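Local coordinates for similarities with probable monooxygenase (Photorhabdus luminescens, PDB 4HB9), which binds flavin-adenine dinucleotide and is probably a flavin-dependent monooxygenase resembling the aromatic ring hydroxylases, at residues 5-10 and 160-165. Numbering follows the deposited sequence.
Sequences GIIGAG and GADGSN. With FAD (flavin-adenine dinucleotide), chain B; EDO (1,2-ethanediol), chain L.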
ATOM      1  N   GLY A   5      -7.707 -10.364 -17.929  1.00 19.80           N
ATOM      2  CA  GLY A   5      -6.319  -9.926 -17.942  1.00 19.90           C
ATOM      3  C   GLY A   5      -6.133  -8.869 -16.883  1.00 20.10           C
ATOM      4  O   GLY A   5      -6.905  -7.903 -16.838  1.00 18.75           O
ATOM      5  N   ILE A   6      -5.107  -9.054 -16.044  1.00 19.23           N
ATOM      6  CA  ILE A   6      -4.803  -8.123 -14.956  1.00 19.00           C
ATOM      7  C   ILE A   6      -3.422  -7.513 -15.226  1.00 18.19           C
ATOM      8  O   ILE A   6      -2.446  -8.247 -15.475  1.00 17.65           O
ATOM      9  CB  ILE A   6      -4.765  -8.836 -13.581  1.00 19.00           C
ATOM     10  CG1 ILE A   6      -6.097  -9.520 -13.283  1.00 19.38           C
ATOM     11  CG2 ILE A   6      -4.406  -7.828 -12.475  1.00 19.33           C
ATOM     12  CD1 ILE A   6      -6.071 -10.489 -12.097  1.00 19.54           C
ATOM     13  N   ILE A   7      -3.339  -6.185 -15.226  1.00 17.59           N
ATOM     14  CA  ILE A   7      -2.043  -5.507 -15.297  1.00 17.83           C
ATOM     15  C   ILE A   7      -1.568  -5.268 -13.866  1.00 18.57           C
ATOM     16  O   ILE A   7      -2.233  -4.543 -13.102  1.00 18.29           O
ATOM     17  CB  ILE A   7      -2.085  -4.166 -16.042  1.00 18.39           C
ATOM     18  CG1 ILE A   7      -2.793  -4.295 -17.413  1.00 18.73           C
ATOM     19  CG2 ILE A   7      -0.675  -3.655 -16.245  1.00 18.46           C
ATOM     20  CD1 ILE A   7      -2.284  -5.386 -18.327  1.00 18.61           C
ATOM     21  N   GLY A   8      -0.445  -5.906 -13.511  1.00 18.23           N
ATOM     22  CA  GLY A   8       0.159  -5.750 -12.189  1.00 18.86           C
ATOM     23  C   GLY A   8       0.007  -6.938 -11.258  1.00 18.26           C
ATOM     24  O   GLY A   8      -1.105  -7.294 -10.858  1.00 18.80           O
ATOM     25  N   ALA A   9       1.140  -7.548 -10.919  1.00 18.58           N
ATOM     26  CA  ALA A   9       1.208  -8.575  -9.887  1.00 18.42           C
ATOM     27  C   ALA A   9       1.629  -7.942  -8.562  1.00 19.92           C
ATOM     28  O   ALA A   9       2.641  -8.331  -7.949  1.00 19.83           O
ATOM     29  CB  ALA A   9       2.174  -9.656 -10.264  1.00 17.54           C
ATOM     30  N   GLY A  10       0.855  -6.950  -8.140  1.00 19.43           N
ATOM     31  CA  GLY A  10       1.011  -6.337  -6.819  1.00 18.60           C
ATOM     32  C   GLY A  10       0.067  -6.968  -5.825  1.00 17.27           C
ATOM     33  O   GLY A  10      -0.441  -8.068  -6.023  1.00 17.16           O
ATOM     34  N   GLY A 160      -6.953  -2.961 -14.415  1.00 20.15           N
ATOM     35  CA  GLY A 160      -5.759  -2.198 -14.093  1.00 19.39           C
ATOM     36  C   GLY A 160      -5.533  -2.296 -12.600  1.00 18.56           C
ATOM     37  O   GLY A 160      -6.256  -1.681 -11.819  1.00 18.68           O
ATOM     38  N   ALA A 161      -4.556  -3.120 -12.216  1.00 18.99           N
ATOM     39  CA  ALA A 161      -4.086  -3.228 -10.825  1.00 18.61           C
ATOM     40  C   ALA A 161      -2.634  -2.774 -10.772  1.00 19.28           C
ATOM     41  O   ALA A 161      -1.784  -3.377 -10.091  1.00 17.07           O
ATOM     42  CB  ALA A 161      -4.245  -4.655 -10.336  1.00 18.31           C
ATOM     43  N   ASP A 162      -2.355  -1.695 -11.511  1.00 19.48           N
ATOM     44  CA  ASP A 162      -0.975  -1.324 -11.832  1.00 19.98           C
ATOM     45  C   ASP A 162      -0.431  -0.139 -11.039  1.00 20.82           C
ATOM     46  O   ASP A 162       0.541   0.504 -11.459  1.00 23.08           O
ATOM     47  CB  ASP A 162      -0.781  -1.155 -13.356  1.00 20.97           C
ATOM     48  CG  ASP A 162      -1.835  -0.238 -14.025  1.00 21.98           C
ATOM     49  OD1 ASP A 162      -2.981  -0.074 -13.516  1.00 19.19           O
ATOM     50  OD2 ASP A 162      -1.480   0.306 -15.107  1.00 24.79           O
ATOM     51  N   GLY A 163      -1.036   0.145  -9.893  1.00 20.75           N
ATOM     52  CA  GLY A 163      -0.426   1.057  -8.926  1.00 22.34           C
ATOM     53  C   GLY A 163      -0.790   2.521  -9.135  1.00 22.22           C
ATOM     54  O   GLY A 163      -1.547   2.870 -10.046  1.00 20.88           O
ATOM     55  N   SER A 164      -0.185   3.383  -8.322  1.00 23.01           N
ATOM     56  CA  SER A 164      -0.623   4.783  -8.202  0.50 24.01           C
ATOM     57  C   SER A 164      -0.554   5.594  -9.501  1.00 25.90           C
ATOM     58  O   SER A 164      -1.402   6.451  -9.712  1.00 26.81           O
ATOM     59  CB  SER A 164       0.171   5.503  -7.108  0.50 24.47           C
ATOM     60  OG  SER A 164      -0.062   4.918  -5.835  0.50 22.96           O
ATOM     61  N   ASN A 165       0.443   5.331 -10.349  1.00 25.81           N
ATOM     62  CA  ASN A 165       0.571   6.030 -11.646  1.00 28.30           C
ATOM     63  C   ASN A 165       0.087   5.164 -12.809  1.00 26.74           C
ATOM     64  O   ASN A 165       0.669   5.171 -13.895  1.00 28.12           O
ATOM     65  CB  ASN A 165       2.032   6.439 -11.912  1.00 31.80           C
ATOM     66  CG  ASN A 165       2.638   7.234 -10.758  1.00 35.55           C
ATOM     67  OD1 ASN A 165       1.993   8.116 -10.188  1.00 40.55           O
ATOM     68  ND2 ASN A 165       3.875   6.913 -10.402  1.00 38.07           N
TER
HETATM   69  PA  FAD B 501       1.098  -2.336  -6.017  1.00 18.99           P
HETATM   70  O1A FAD B 501       1.095  -3.324  -4.881  1.00 17.00           O
HETATM   71  O2A FAD B 501       1.980  -1.139  -6.115  1.00 17.34           O
HETATM   72  O5B FAD B 501       1.225  -3.163  -7.382  1.00 19.33           O
HETATM   73  C5B FAD B 501       1.276  -2.531  -8.648  1.00 19.32           C
HETATM   74  C4B FAD B 501       1.947  -3.538  -9.562  1.00 19.66           C
HETATM   75  O4B FAD B 501       1.776  -3.107 -10.925  1.00 18.75           O
HETATM   76  C3B FAD B 501       3.459  -3.691  -9.304  1.00 19.66           C
HETATM   77  O3B FAD B 501       3.849  -5.065  -9.272  1.00 18.16           O
HETATM   78  C2B FAD B 501       4.059  -2.956 -10.486  1.00 19.94           C
HETATM   79  O2B FAD B 501       5.344  -3.397 -10.885  1.00 19.53           O
HETATM   80  C1B FAD B 501       3.018  -3.246 -11.576  1.00 18.90           C
HETATM   81  N9A FAD B 501       3.003  -2.322 -12.712  1.00 19.36           N
HETATM   82  C8A FAD B 501       3.028  -0.963 -12.678  1.00 21.62           C
HETATM   83  N7A FAD B 501       2.925  -0.441 -13.934  1.00 22.13           N
HETATM   84  C5A FAD B 501       2.842  -1.496 -14.773  1.00 21.17           C
HETATM   85  C6A FAD B 501       2.729  -1.636 -16.238  1.00 21.46           C
HETATM   86  N6A FAD B 501       2.716  -0.499 -16.972  1.00 21.83           N
HETATM   87  N1A FAD B 501       2.683  -2.878 -16.762  1.00 21.02           N
HETATM   88  C2A FAD B 501       2.690  -3.977 -15.974  1.00 22.38           C
HETATM   89  N3A FAD B 501       2.788  -3.934 -14.630  1.00 20.84           N
HETATM   90  C4A FAD B 501       2.865  -2.723 -13.984  1.00 21.16           C
HETATM   91  N1  FAD B 501      -0.988  -0.359   3.167  1.00 22.50           N
HETATM   92  C2  FAD B 501      -1.701  -0.870   4.196  1.00 23.92           C
HETATM   93  O2  FAD B 501      -2.918  -1.237   4.043  1.00 22.71           O
HETATM   94  N3  FAD B 501      -1.132  -1.011   5.408  1.00 21.82           N
HETATM   95  C4  FAD B 501       0.112  -0.627   5.713  1.00 22.73           C
HETATM   96  O4  FAD B 501       0.561  -0.789   6.879  1.00 20.78           O
HETATM   97  C4X FAD B 501       0.933  -0.024   4.660  1.00 22.52           C
HETATM   98  N5  FAD B 501       2.217   0.382   4.876  1.00 24.69           N
HETATM   99  C5X FAD B 501       2.924   0.940   3.867  1.00 24.66           C
HETATM  100  C6  FAD B 501       4.225   1.383   4.077  1.00 24.35           C
HETATM  101  C7  FAD B 501       4.977   1.954   3.048  1.00 24.60           C
HETATM  102  C7M FAD B 501       6.396   2.436   3.278  1.00 26.16           C
HETATM  103  C8  FAD B 501       4.379   2.105   1.710  1.00 25.33           C
HETATM  104  C8M FAD B 501       5.171   2.708   0.571  1.00 26.77           C
HETATM  105  C9  FAD B 501       3.077   1.664   1.493  1.00 25.32           C
HETATM  106  C9A FAD B 501       2.317   1.085   2.509  1.00 23.98           C
HETATM  107  N10 FAD B 501       0.994   0.643   2.281  1.00 23.38           N
HETATM  108  C10 FAD B 501       0.274   0.092   3.335  1.00 22.79           C
HETATM  109  C1' FAD B 501       0.319   0.803   0.977  1.00 22.72           C
HETATM  110  C2' FAD B 501       0.404  -0.444   0.099  1.00 21.11           C
HETATM  111  O2' FAD B 501       1.738  -0.915   0.008  1.00 20.88           O
HETATM  112  C3' FAD B 501      -0.109  -0.102  -1.297  1.00 19.79           C
HETATM  113  O3' FAD B 501      -1.290   0.689  -1.169  1.00 21.26           O
HETATM  114  C4' FAD B 501      -0.444  -1.369  -2.070  1.00 19.01           C
HETATM  115  O4' FAD B 501       0.770  -1.910  -2.558  1.00 18.96           O
HETATM  116  C5' FAD B 501      -1.366  -1.108  -3.242  1.00 18.62           C
HETATM  117  O5' FAD B 501      -1.598  -2.349  -3.873  1.00 18.00           O
HETATM  118  P   FAD B 501      -1.741  -2.354  -5.477  1.00 18.21           P
HETATM  119  O1P FAD B 501      -1.876  -3.816  -5.831  1.00 17.60           O
HETATM  120  O2P FAD B 501      -2.805  -1.365  -5.873  1.00 16.96           O
HETATM  121  O3P FAD B 501      -0.394  -1.750  -6.108  1.00 16.51           O
HETATM  122  C1  EDO L 511       7.058  -8.086  -8.196  1.00 52.23           C
HETATM  123  O1  EDO L 511       5.822  -8.591  -8.705  1.00 52.81           O
HETATM  124  C2  EDO L 511       7.285  -6.725  -8.817  1.00 51.97           C
HETATM  125  O2  EDO L 511       6.321  -5.783  -8.328  1.00 50.61           O
HETATM  126  O   HOH W   1      -1.565  -5.337  -8.104  1.00 17.46           O
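Two neighbouring parallel strands of the Rossmann-type sheet, 3-7 and 157-160, end side by side at the FAD, where the glycine-rich turn starting at G8, consistent with a GxGxxG motif, meets the loop after G160. I7 and G160 pair as a parallel bridge, and the last link is the hydrogen bond from A161 N to I7 O, 2.9 Å long. The donor lies in the carbonyl plane, although the N-H...O angle of 134° shows a bent bond.

Side chains close the contact to either side of this bond. I6 CG2 packs 3.8 Å from A161 CB, while the I6 side chain also touches V27 and I29 of strand 26-30 and L16 and A17 of helix 11-22. I7 sets CG2 anti to its backbone N, which brings that methyl both to D162 CB, at 3.8 Å, and to the adenine, 3.4 Å from FAD C2A. D162 turns its carboxylate back into its own loop, where OD1 is hydrogen-bonded to S166 OG.

Beyond I7 the chains stay close through glycine: G8 CA lies 3.7 Å from A161 O, and the positive phi of G8, 107°, is a backbone conformation readily reached by glycine. The same CA approaches the ribose, 3.3 Å from FAD O4B, so the ribose packs against the turn. Water 1 spans the diverging chains, hydrogen-bonded to A161 O and FAD O1P and accepting a weak bond from G10 N. G10 occupies the N-cap position of helix 11-22, completing the strand-turn-helix with which Rossmann-type folds hold a dinucleotide, here the adenosine diphosphate half of FAD.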